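Local coordinates for protein microbial serine proteinases; subtilisin (Bacillus subtilis, PDB 2GKO) that probably hydrolyses peptide bonds in proteins as a psychrophilic, calcium-loaded serine protease of the subtilisin family, at residues 198-203 and 303-308; 227-232 and 252-257. All coordinates share one frame; numbering follows the deposited sequence.

In the fold
Contacts 1 and 2 lie side by side, their centres about 10 Å apart. Both reach the same large mixed sheet. Strand 199-202 of contact 1 pairs with strand 186-192 antiparallel, and strand 226-229 of contact 2 pairs with it in parallel. Along the chain come 198-203, then 227-232 and 252-257, and last 303-308, so contact 2 falls within the span between the two ends of contact 1. The segments also meet directly. S227 N lies 2.8 Å from G304 O, a probable hydrogen bond, and F305 CZ packs on P229 CD. The C-terminal segment thus lies beside strand 226-229, whose partner in contact 2 is helix 248-265. This helix starts at the phenylmethanesulfonic acid pocket.

Contact 1 of 2, residues 198-203 and 303-308; sequences GTYRVA and FGFAKV
Y200 and F305 carry this contact mainly with their rings. Y200 CD2 comes to 3.8 Å from F305 CE1, the closest pair between 198-203 and 303-308. Its next neighbour is F305 CD1, at 4.0 Å. Y200 CD2 sits at the edge of the F305 ring, in its plane; F305 CE1 approaches the Y200 ring obliquely. The ring planes stand at 76° and the centroids are 5.9 Å apart. F305 gets there because CG is anti to the backbone N (chi1 179°), which extends the ring across to the strand. A second apolar contact is within the tail. K307 CG lies 4.0 Å above the plane of the F305 ring, over its centre. The K307 chain then runs on toward the tyrosine, and NZ ends 4.9 Å from Y200 CE2.

The pair joins an edge region of the subtilisin-fold sheet to the C-terminal tail, which follows helix 271-283. L191 of strand 186-192 touches both rings. Helix 8-14 adds A12 against Y200 and I13 against F305.

Polar groups take no part between the two segments but hold each one in place. T199 OG1 gives a 2.9 Å hydrogen bond to Y200 O, with the donor above the carbonyl plane. The same OG1 also accepts from L288 N. On the tail, F305 O accepts from N285 ND2 and K307 O from R281 NH2. The charged group of the strand is R201, which points elsewhere. Its NH1 forms salt bridges with E192 and D204, and its NE is hydrogen-bonded to Q196 OE1.

Contact 2 of 2, residues 227-232 and 252-257; sequences SAPGAA and SPHAAG
H254 meets A228 and P229 where helix 248-265 crosses strand 226-229. This is the central helix of the subtilisin fold, packed on the sheet. Its first turn carries S249 of the phenylmethanesulfonic acid pocket, consistent with the nucleophile position of the family. The short axes approach to 7.1 Å at 106°. All four touching residues are buried.

H254 can be followed outward. Its CB rests on A228 CB at 3.8 Å. Next, CG lies 4.1 Å from P229 CD. CG is anti to the carbonyl carbon (chi1 -78°), which brings one face of the ring against P229. P229 CB then stands over the imidazole face, 4.1 Å from the centroid and 12° off the normal, a CH-pi contact. The outer atoms CE1 and NE2 are the ones nearest this CB. ND1 is hydrogen-bonded to M250 O, one turn earlier in the same helix, and this bond helps fix the ring's rotation. P229 O is also close to ND1, at 3.1 Å, but the angle is too poor for a hydrogen bond. That oxygen lies above the ring plane, on the same side as P229 CB.

With an alanine here, P229 CB and CD would probably lose the ring face they pack on, and M250 O its side-chain donor.

Other residues of the helix bind it to neighbouring parts of the fold. A255 and A256 touch I163 of strand 161-165, and P253 sits on helix 71-80. S252 OG is hydrogen-bonded to N136 OD1, while S252 O accepts from A256 N at 2.9 Å.

Contact 1 of 2, residues 198-203 and 303-308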
loop_
_atom_site.group_PDB
_atom_site.type_symbol
_atom_site.label_atom_id
_atom_site.label_comp_id
_atom_site.label_asym_id
_atom_site.label_seq_id
_atom_site.Cartn_x
_atom_site.Cartn_y
_atom_site.Cartn_z
ATOM N N GLY A 198 8.151 -6.370 22.881
ATOM C CA GLY A 198 8.178 -7.613 22.129
ATOM C C GLY A 198 7.768 -7.539 20.671
ATOM O O GLY A 198 7.842 -8.529 19.949
ATOM N N THR A 199 7.346 -6.364 20.219
ATOM C CA THR A 199 6.831 -6.231 18.859
ATOM C C THR A 199 7.495 -5.057 18.191
ATOM O O THR A 199 8.110 -4.218 18.844
ATOM C CB THR A 199 5.271 -6.028 18.831
ATOM O OG1 THR A 199 4.936 -4.685 19.219
ATOM C CG2 THR A 199 4.523 -6.918 19.851
ATOM N N TYR A 200 7.360 -4.981 16.871
ATOM C CA TYR A 200 7.694 -3.749 16.179
ATOM C C TYR A 200 6.857 -2.602 16.747
ATOM O O TYR A 200 5.737 -2.795 17.231
ATOM C CB TYR A 200 7.460 -3.908 14.678
ATOM C CG TYR A 200 8.531 -4.740 14.030
ATOM C CD1 TYR A 200 9.781 -4.207 13.783
ATOM C CD2 TYR A 200 8.302 -6.066 13.699
ATOM C CE1 TYR A 200 10.771 -4.954 13.193
ATOM C CE2 TYR A 200 9.292 -6.823 13.112
ATOM C CZ TYR A 200 10.517 -6.279 12.867
ATOM O OH TYR A 200 11.522 -7.030 12.280
ATOM N N ARG A 201 7.409 -1.396 16.654
ATOM C CA ARG A 201 6.803 -0.219 17.261
ATOM C C ARG A 201 6.173 0.636 16.154
ATOM O O ARG A 201 6.761 0.799 15.099
ATOM C CB ARG A 201 7.873 0.574 17.984
ATOM C CG ARG A 201 7.385 1.809 18.695
ATOM C CD ARG A 201 8.466 2.512 19.454
ATOM N NE ARG A 201 7.941 3.603 20.276
ATOM C CZ ARG A 201 7.718 4.842 19.859
ATOM N NH1 ARG A 201 7.971 5.218 18.609
ATOM N NH2 ARG A 201 7.204 5.709 20.711
ATOM N N VAL A 202 4.989 1.172 16.422
ATOM C CA VAL A 202 4.359 2.130 15.509
ATOM C C VAL A 202 5.160 3.423 15.576
ATOM O O VAL A 202 5.468 3.911 16.661
ATOM C CB VAL A 202 2.903 2.439 15.878
ATOM C CG1 VAL A 202 2.293 3.403 14.848
ATOM C CG2 VAL A 202 2.062 1.156 15.950
ATOM N N ALA A 203 5.464 3.994 14.409
ATOM C CA ALA A 203 6.147 5.264 14.354
ATOM C C ALA A 203 5.250 6.383 14.877
ATOM O O ALA A 203 4.071 6.396 14.615
ATOM C CB ALA A 203 6.621 5.530 12.930
ATOM N N PHE A 303 -5.417 -3.933 14.033
ATOM C CA PHE A 303 -5.469 -5.329 14.513
ATOM C C PHE A 303 -4.087 -5.908 14.767
ATOM O O PHE A 303 -3.931 -6.863 15.543
ATOM C CB PHE A 303 -6.188 -6.225 13.506
ATOM C CG PHE A 303 -7.641 -5.889 13.248
ATOM C CD1 PHE A 303 -8.277 -4.757 13.778
ATOM C CD2 PHE A 303 -8.391 -6.759 12.461
ATOM C CE1 PHE A 303 -9.584 -4.477 13.495
ATOM C CE2 PHE A 303 -9.692 -6.494 12.177
ATOM C CZ PHE A 303 -10.312 -5.362 12.696
ATOM N N GLY A 304 -3.079 -5.345 14.099
ATOM C CA GLY A 304 -1.707 -5.802 14.188
ATOM C C GLY A 304 -0.959 -5.769 12.871
ATOM O O GLY A 304 -1.296 -5.003 11.970
ATOM N N PHE A 305 0.041 -6.634 12.761
ATOM C CA PHE A 305 0.996 -6.642 11.663
ATOM C C PHE A 305 0.823 -7.955 10.879
ATOM O O PHE A 305 1.340 -9.008 11.290
ATOM C CB PHE A 305 2.407 -6.530 12.268
ATOM C CG PHE A 305 3.556 -6.539 11.266
ATOM C CD1 PHE A 305 4.868 -6.585 11.714
ATOM C CD2 PHE A 305 3.340 -6.479 9.897
ATOM C CE1 PHE A 305 5.929 -6.591 10.841
ATOM C CE2 PHE A 305 4.414 -6.487 9.023
ATOM C CZ PHE A 305 5.685 -6.530 9.472
ATOM N N ALA A 306 0.070 -7.896 9.776
ATOM C CA ALA A 306 -0.085 -9.066 8.906
ATOM C C ALA A 306 1.243 -9.384 8.236
ATOM O O ALA A 306 1.904 -8.511 7.673
ATOM C CB ALA A 306 -1.166 -8.852 7.889
ATOM N N LYS A 307 1.635 -10.661 8.306
ATOM C CA LYS A 307 2.867 -11.161 7.749
ATOM C C LYS A 307 2.624 -12.349 6.800
ATOM O O LYS A 307 1.521 -12.878 6.704
ATOM C CB LYS A 307 3.782 -11.621 8.889
ATOM C CG LYS A 307 4.246 -10.521 9.839
ATOM C CD LYS A 307 5.262 -11.056 10.827
ATOM C CE LYS A 307 5.386 -10.202 12.083
ATOM N NZ LYS A 307 6.413 -10.781 13.027
ATOM N N VAL A 308 3.693 -12.740 6.130
ATOM C CA VAL A 308 3.719 -13.928 5.286
ATOM C C VAL A 308 3.607 -15.192 6.142
ATOM O O VAL A 308 2.933 -16.140 5.756
ATOM C CB VAL A 308 5.028 -13.957 4.488
ATOM C CG1 VAL A 308 5.232 -15.295 3.751
ATOM C CG2 VAL A 308 5.055 -12.799 3.488
#

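Contact 2 of 2, residues 227-232 and 252-257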
loop_
_atom_site.group_PDB
_atom_site.type_symbol
_atom_site.label_atom_id
_atom_site.label_comp_id
_atom_site.label_asym_id
_atom_site.label_seq_id
_atom_site.Cartn_x
_atom_site.Cartn_y
_atom_site.Cartn_z
ATOM N N SER A 227 -0.891 -2.776 10.354
ATOM C CA SER A 227 0.379 -2.091 10.384
ATOM C C SER A 227 1.408 -2.786 9.487
ATOM O O SER A 227 1.390 -4.002 9.303
ATOM C CB SER A 227 0.891 -2.033 11.829
ATOM O OG SER A 227 -0.028 -1.363 12.676
ATOM N N ALA A 228 2.300 -2.008 8.905
ATOM C CA ALA A 228 3.381 -2.562 8.102
ATOM C C ALA A 228 4.573 -1.638 8.145
ATOM O O ALA A 228 4.448 -0.503 8.558
ATOM C CB ALA A 228 2.930 -2.776 6.663
ATOM N N PRO A 229 5.745 -2.115 7.744
ATOM C CA PRO A 229 6.957 -1.288 7.772
ATOM C C PRO A 229 6.843 0.009 6.964
ATOM O O PRO A 229 6.495 -0.038 5.783
ATOM C CB PRO A 229 8.016 -2.216 7.176
ATOM C CG PRO A 229 7.523 -3.554 7.518
ATOM C CD PRO A 229 6.049 -3.495 7.294
ATOM N N GLY A 230 7.134 1.136 7.597
ATOM C CA GLY A 230 7.029 2.428 6.930
ATOM C C GLY A 230 8.108 3.450 7.196
ATOM O O GLY A 230 8.152 4.457 6.486
ATOM N N ALA A 231 8.985 3.210 8.175
ATOM C CA ALA A 231 10.060 4.133 8.497
ATOM C C ALA A 231 11.384 3.612 7.936
ATOM O O ALA A 231 11.687 2.416 8.042
ATOM C CB ALA A 231 10.159 4.348 10.040
ATOM N N ALA A 232 12.162 4.503 7.336
ATOM C CA ALA A 232 13.476 4.190 6.783
ATOM C C ALA A 232 13.433 3.040 5.799
ATOM O O ALA A 232 14.205 2.073 5.924
ATOM C CB ALA A 232 14.449 3.919 7.900
ATOM N N SER A 252 1.789 1.198 3.279
ATOM C CA SER A 252 0.707 0.776 2.422
ATOM C C SER A 252 1.137 -0.266 1.376
ATOM O O SER A 252 0.492 -1.302 1.290
ATOM C CB SER A 252 0.032 2.008 1.785
ATOM O OG SER A 252 -1.151 1.645 1.073
ATOM N N PRO A 253 2.176 -0.020 0.579
ATOM C CA PRO A 253 2.559 -1.022 -0.431
ATOM C C PRO A 253 3.097 -2.324 0.115
ATOM O O PRO A 253 3.012 -3.304 -0.592
ATOM C CB PRO A 253 3.623 -0.315 -1.251
ATOM C CG PRO A 253 4.154 0.741 -0.370
ATOM C CD PRO A 253 2.986 1.197 0.433
ATOM N N HIS A 254 3.645 -2.341 1.320
ATOM C CA HIS A 254 3.960 -3.616 1.962
ATOM C C HIS A 254 2.695 -4.458 2.139
ATOM O O HIS A 254 2.658 -5.638 1.799
ATOM C CB HIS A 254 4.609 -3.384 3.308
ATOM C CG HIS A 254 6.052 -3.014 3.231
ATOM N ND1 HIS A 254 6.480 -1.707 3.142
ATOM C CD2 HIS A 254 7.178 -3.772 3.270
ATOM C CE1 HIS A 254 7.800 -1.676 3.147
ATOM N NE2 HIS A 254 8.247 -2.922 3.194
ATOM N N ALA A 255 1.638 -3.835 2.639
ATOM C CA ALA A 255 0.347 -4.485 2.759
ATOM C C ALA A 255 -0.277 -4.827 1.417
ATOM O O ALA A 255 -0.874 -5.873 1.277
ATOM C CB ALA A 255 -0.591 -3.620 3.542
ATOM N N ALA A 256 -0.161 -3.949 0.422
ATOM C CA ALA A 256 -0.782 -4.216 -0.889
ATOM C C ALA A 256 -0.092 -5.412 -1.538
ATOM O O ALA A 256 -0.743 -6.261 -2.136
ATOM C CB ALA A 256 -0.676 -3.006 -1.794
ATOM N N GLY A 257 1.223 -5.458 -1.427
ATOM C CA GLY A 257 2.024 -6.589 -1.876
ATOM C C GLY A 257 1.654 -7.880 -1.162
ATOM O O GLY A 257 1.460 -8.938 -1.796
#